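Local coordinates for protein geranyltranstransferase (IspA) (Helicobacter pylori, PDB 3LLW) that probably acts as a magnesium-dependent prenyltransferase of isoprenoid biosynthesis, joining isoprenyl diphosphates into longer chains as members of the FPP/GGPP synthase family do, at residues A[40-44]-A[126-130]; A[45-49]-A[105-109]. All coordinates share one frame; numbering follows the deposited sequence.

Contact 1. Residues A[40-44]-A[126-130]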
loop_
_atom_site.group_PDB
_atom_site.type_symbol
_atom_site.label_atom_id
_atom_site.label_comp_id
_atom_site.label_asym_id
_atom_site.label_seq_id
_atom_site.Cartn_x
_atom_site.Cartn_y
_atom_site.Cartn_z
ATOM N N PHE A 40 -7.667 8.419 11.668
ATOM C CA PHE A 40 -7.246 7.230 10.908
ATOM C C PHE A 40 -8.401 6.346 10.431
ATOM O O PHE A 40 -8.501 6.066 9.244
ATOM C CB PHE A 40 -6.230 6.390 11.706
ATOM C CG PHE A 40 -5.783 5.135 10.998
ATOM C CD1 PHE A 40 -5.131 5.202 9.759
ATOM C CD2 PHE A 40 -6.008 3.884 11.568
ATOM C CE1 PHE A 40 -4.713 4.049 9.111
ATOM C CE2 PHE A 40 -5.594 2.713 10.926
ATOM C CZ PHE A 40 -4.947 2.789 9.701
ATOM N N PHE A 41 -9.274 5.931 11.350
ATOM C CA PHE A 41 -10.325 4.968 11.033
ATOM C C PHE A 41 -11.702 5.604 10.832
ATOM O O PHE A 41 -12.654 4.931 10.435
ATOM C CB PHE A 41 -10.379 3.898 12.119
ATOM C CG PHE A 41 -10.544 2.494 11.587
ATOM C CD1 PHE A 41 -9.562 1.916 10.775
ATOM C CD2 PHE A 41 -11.668 1.741 11.918
ATOM C CE1 PHE A 41 -9.702 0.601 10.288
ATOM C CE2 PHE A 41 -11.823 0.432 11.445
ATOM C CZ PHE A 41 -10.835 -0.139 10.626
ATOM N N GLU A 42 -11.791 6.902 11.099
ATOM C CA GLU A 42 -13.036 7.655 11.071
ATOM C C GLU A 42 -13.895 7.428 9.818
ATOM O O GLU A 42 -15.095 7.169 9.930
ATOM C CB GLU A 42 -12.727 9.150 11.232
ATOM C CG GLU A 42 -13.915 9.979 11.653
ATOM C CD GLU A 42 -13.551 11.424 11.972
ATOM O OE1 GLU A 42 -12.451 11.664 12.520
ATOM O OE2 GLU A 42 -14.377 12.317 11.689
ATOM N N MET A 43 -13.281 7.519 8.634
ATOM C CA MET A 43 -14.002 7.313 7.371
ATOM C C MET A 43 -14.334 5.831 7.111
ATOM O O MET A 43 -15.213 5.523 6.299
ATOM C CB MET A 43 -13.236 7.913 6.184
ATOM C CG MET A 43 -12.957 9.407 6.280
ATOM S SD MET A 43 -14.393 10.440 6.666
ATOM C CE MET A 43 -13.983 11.075 8.249
ATOM N N VAL A 44 -13.648 4.917 7.792
ATOM C CA VAL A 44 -14.008 3.495 7.688
ATOM C C VAL A 44 -15.253 3.253 8.543
ATOM O O VAL A 44 -16.170 2.541 8.130
ATOM C CB VAL A 44 -12.867 2.536 8.147
ATOM C CG1 VAL A 44 -13.181 1.073 7.759
ATOM C CG2 VAL A 44 -11.543 2.963 7.561
ATOM N N ALA A 126 -2.038 5.929 4.568
ATOM C CA ALA A 126 -1.972 4.958 5.658
ATOM C C ALA A 126 -2.972 3.830 5.526
ATOM O O ALA A 126 -2.633 2.644 5.798
ATOM C CB ALA A 126 -2.112 5.630 6.990
ATOM N N LEU A 127 -4.197 4.172 5.117
ATOM C CA LEU A 127 -5.197 3.116 4.907
ATOM C C LEU A 127 -4.873 2.151 3.755
ATOM O O LEU A 127 -5.196 0.961 3.824
ATOM C CB LEU A 127 -6.596 3.696 4.771
ATOM C CG LEU A 127 -7.266 4.088 6.094
ATOM C CD1 LEU A 127 -8.502 4.897 5.803
ATOM C CD2 LEU A 127 -7.607 2.855 6.949
ATOM N N ASN A 128 -4.250 2.682 2.708
ATOM C CA ASN A 128 -3.669 1.902 1.625
ATOM C C ASN A 128 -2.630 0.911 2.153
ATOM O O ASN A 128 -2.750 -0.264 1.882
ATOM C CB ASN A 128 -3.019 2.848 0.623
ATOM C CG ASN A 128 -2.475 2.161 -0.617
ATOM O OD1 ASN A 128 -2.531 0.926 -0.793
ATOM N ND2 ASN A 128 -1.923 2.977 -1.495
ATOM N N THR A 129 -1.620 1.398 2.886
ATOM C CA THR A 129 -0.589 0.544 3.504
ATOM C C THR A 129 -1.153 -0.398 4.563
ATOM O O THR A 129 -0.747 -1.597 4.663
ATOM C CB THR A 129 0.559 1.394 4.111
ATOM O OG1 THR A 129 0.994 2.349 3.144
ATOM C CG2 THR A 129 1.742 0.530 4.480
ATOM N N TYR A 130 -2.108 0.119 5.333
ATOM C CA TYR A 130 -2.773 -0.682 6.403
ATOM C C TYR A 130 -3.468 -1.965 5.948
ATOM O O TYR A 130 -3.480 -2.937 6.697
ATOM C CB TYR A 130 -3.740 0.157 7.239
ATOM C CG TYR A 130 -4.116 -0.471 8.560
ATOM C CD1 TYR A 130 -5.438 -0.746 8.864
ATOM C CD2 TYR A 130 -3.142 -0.800 9.500
ATOM C CE1 TYR A 130 -5.789 -1.321 10.084
ATOM C CE2 TYR A 130 -3.476 -1.390 10.713
ATOM C CZ TYR A 130 -4.805 -1.648 10.995
ATOM O OH TYR A 130 -5.147 -2.232 12.200
#

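Contact 2. Residues A[45-49]-A[105-109]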
loop_
_atom_site.group_PDB
_atom_site.type_symbol
_atom_site.label_atom_id
_atom_site.label_comp_id
_atom_site.label_asym_id
_atom_site.label_seq_id
_atom_site.Cartn_x
_atom_site.Cartn_y
_atom_site.Cartn_z
ATOM N N LEU A 45 -15.278 3.872 9.727
ATOM C CA LEU A 45 -16.408 3.738 10.652
ATOM C C LEU A 45 -17.658 4.384 10.097
ATOM O O LEU A 45 -18.747 3.823 10.188
ATOM C CB LEU A 45 -16.082 4.344 12.020
ATOM C CG LEU A 45 -15.017 3.623 12.847
ATOM C CD1 LEU A 45 -14.662 4.415 14.091
ATOM C CD2 LEU A 45 -15.462 2.216 13.221
ATOM N N ASN A 46 -17.480 5.554 9.500
ATOM C CA ASN A 46 -18.585 6.376 9.028
ATOM C C ASN A 46 -19.060 5.994 7.630
ATOM O O ASN A 46 -20.037 6.553 7.137
ATOM C CB ASN A 46 -18.186 7.860 9.034
ATOM C CG ASN A 46 -18.208 8.491 10.430
ATOM O OD1 ASN A 46 -18.222 9.717 10.552
ATOM N ND2 ASN A 46 -18.201 7.667 11.478
ATOM N N GLY A 47 -18.372 5.061 6.976
ATOM C CA GLY A 47 -18.754 4.672 5.617
ATOM C C GLY A 47 -19.874 3.650 5.632
ATOM O O GLY A 47 -20.752 3.673 6.503
ATOM N N GLY A 48 -19.873 2.777 4.634
ATOM C CA GLY A 48 -20.368 1.430 4.855
ATOM C C GLY A 48 -21.732 0.881 4.520
ATOM O O GLY A 48 -22.622 0.853 5.368
ATOM N N LYS A 49 -21.877 0.394 3.293
ATOM C CA LYS A 49 -22.840 -0.661 3.018
ATOM C C LYS A 49 -22.112 -2.011 3.028
ATOM O O LYS A 49 -22.751 -3.058 3.116
ATOM C CB LYS A 49 -23.589 -0.414 1.704
ATOM C CG LYS A 49 -24.972 0.217 1.889
ATOM C CD LYS A 49 -26.082 -0.831 1.797
ATOM C CE LYS A 49 -27.113 -0.674 2.911
ATOM N NZ LYS A 49 -26.594 -1.184 4.223
ATOM N N ARG A 105 -19.386 13.285 2.868
ATOM C CA ARG A 105 -19.584 11.930 2.363
ATOM C C ARG A 105 -20.569 11.280 3.324
ATOM O O ARG A 105 -20.333 11.276 4.541
ATOM C CB ARG A 105 -18.273 11.132 2.326
ATOM C CG ARG A 105 -18.466 9.674 1.915
ATOM C CD ARG A 105 -17.195 9.060 1.381
ATOM N NE ARG A 105 -16.798 9.646 0.100
ATOM C CZ ARG A 105 -17.107 9.137 -1.090
ATOM N NH1 ARG A 105 -17.817 8.017 -1.183
ATOM N NH2 ARG A 105 -16.690 9.742 -2.191
ATOM N N ARG A 106 -21.670 10.760 2.771
ATOM C CA ARG A 106 -22.808 10.261 3.552
ATOM C C ARG A 106 -23.260 11.255 4.641
ATOM O O ARG A 106 -23.550 10.857 5.771
ATOM C CB ARG A 106 -22.490 8.892 4.167
ATOM C CG ARG A 106 -22.093 7.811 3.170
ATOM C CD ARG A 106 -21.915 6.435 3.858
ATOM N NE ARG A 106 -23.180 5.878 4.362
ATOM C CZ ARG A 106 -23.500 5.753 5.653
ATOM N NH1 ARG A 106 -22.656 6.137 6.606
ATOM N NH2 ARG A 106 -24.673 5.239 5.999
ATOM N N ASN A 107 -23.289 12.543 4.296
ATOM C CA ASN A 107 -23.655 13.636 5.221
ATOM C C ASN A 107 -22.757 13.773 6.483
ATOM O O ASN A 107 -23.168 14.354 7.508
ATOM C CB ASN A 107 -25.158 13.576 5.584
ATOM C CG ASN A 107 -25.752 14.955 5.863
ATOM O OD1 ASN A 107 -25.467 15.921 5.160
ATOM N ND2 ASN A 107 -26.579 15.045 6.902
ATOM N N HIS A 108 -21.536 13.237 6.388
ATOM C CA HIS A 108 -20.494 13.375 7.408
ATOM C C HIS A 108 -19.384 14.204 6.791
ATOM O O HIS A 108 -19.155 14.095 5.590
ATOM C CB HIS A 108 -19.911 12.014 7.782
ATOM C CG HIS A 108 -20.822 11.155 8.601
ATOM N ND1 HIS A 108 -21.068 11.393 9.936
ATOM C CD2 HIS A 108 -21.514 10.035 8.283
ATOM C CE1 HIS A 108 -21.889 10.467 10.401
ATOM N NE2 HIS A 108 -22.173 9.631 9.419
ATOM N N PRO A 109 -18.692 15.043 7.591
ATOM C CA PRO A 109 -17.543 15.765 7.014
ATOM C C PRO A 109 -16.445 14.819 6.522
ATOM O O PRO A 109 -16.156 13.806 7.169
ATOM C CB PRO A 109 -17.018 16.616 8.183
ATOM C CG PRO A 109 -18.137 16.673 9.177
ATOM C CD PRO A 109 -18.909 15.387 9.011
#

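Contact 1. Residues A[40-44]-A[126-130]
In the all-helical polyprenyl synthase fold, helix 36-45 packs across helix 117-137 through Phe40, which meets Ala126, Leu127 and Tyr130. The short segments cross at -80° with axes 11.1 Å apart, and Phe40, Leu127 and Tyr130 bridge most of the gap. The Phe40 ring swings across because chi1 (178°) sets CG opposite the backbone N, and it forms a T-shaped pair with Tyr130: its edge atom CZ stands over one face of the Tyr130 ring, 3.6 Å from Tyr130 CG, and the planes are 81° apart. Farther round the same edge, Phe40 CE1 meets Ala126 CB at 3.7 Å. Leu127 CD2 approaches the ring obliquely, 3.8 Å from Phe40 CE1, and also lies 4.0 Å from Val44 CG2; Leu127 CD1 comes within 3.6 Å of the Phe40 backbone O. Val44 CB in turn sits over the centre of one face of the Phe41 ring. Ile158 of the second subunit packs on Phe40 and Ala126, so one side of the contact borders directly on that subunit. No hydrogen bond joins the two segments, and the hydroxyl of Tyr130 is held by His25. Cohesion between the helices therefore rests on van der Waals and aromatic contacts, with the polar end of Tyr130 satisfied outside them.

Contact 2. Residues A[45-49]-A[105-109]
A surface contact ties the loop after helix 36-45 to a two-stranded beta hairpin: Arg106, from the hairpin's turn, reaches the backbone of Asn46 and Gly47, and His108, from its second strand, lies against the Asn46 side chain. The hairpin reverses through a type I' turn from Arg105 to His108, closed by the backbone bond from His108 N to Arg105 O (3.0 Å). Arg106 occupies this turn, and its chain, bent at chi3 (68°), brings the guanidinium against residues 46-47. NH1 of Arg106 donates to Asn46 O at 2.7 Å; the acceptor lies near the guanidinium plane, but the bond is bent, 135° at the hydrogen, and the donor stands above the carbonyl plane. Gly47 O lies over a face of the same guanidinium, 3.1 Å from Arg106 NH1, at an angle too poor for a hydrogen bond. Asn46 meets one face of the His108 ring twice: CB makes a CH-pi contact 4.3 Å from the ring centroid, and OD1 hovers nearer the rim, 3.4 Å from His108 ND1, without bonding to it. On the first strand, Arg105 forms a salt bridge with Asp95, the sequence neighbour of Asp94, a magnesium-binding residue whose metal is absent from this model. The cationic guanidinium beside two carbonyl oxygens should add electrostatic attraction to the one bent hydrogen bond, while Asn46 CB over the His108 ring probably adds dispersion.

Helix 36-45 and the loop after it run through both contacts: residues 40-44 pack inward on helix 117-137, and residues 45-49 meet the hairpin tip. Contact 1 is buried and contact 2 lies at the surface, their centres about 13 Å apart. Their chemistry follows: hydrocarbon and aromatic surfaces in the first, a charged side chain against backbone carbonyls and an asparagine side chain against an imidazole face in the second. Aromatic rings serve both, met by another ring's edge in contact 1 and by an asparagine in contact 2. The two touch directly where Met43 CE packs 3.7 Å from Pro109 O. Contact 1 also touches the second subunit, whereas no other chain of the assembly touches the segments of contact 2.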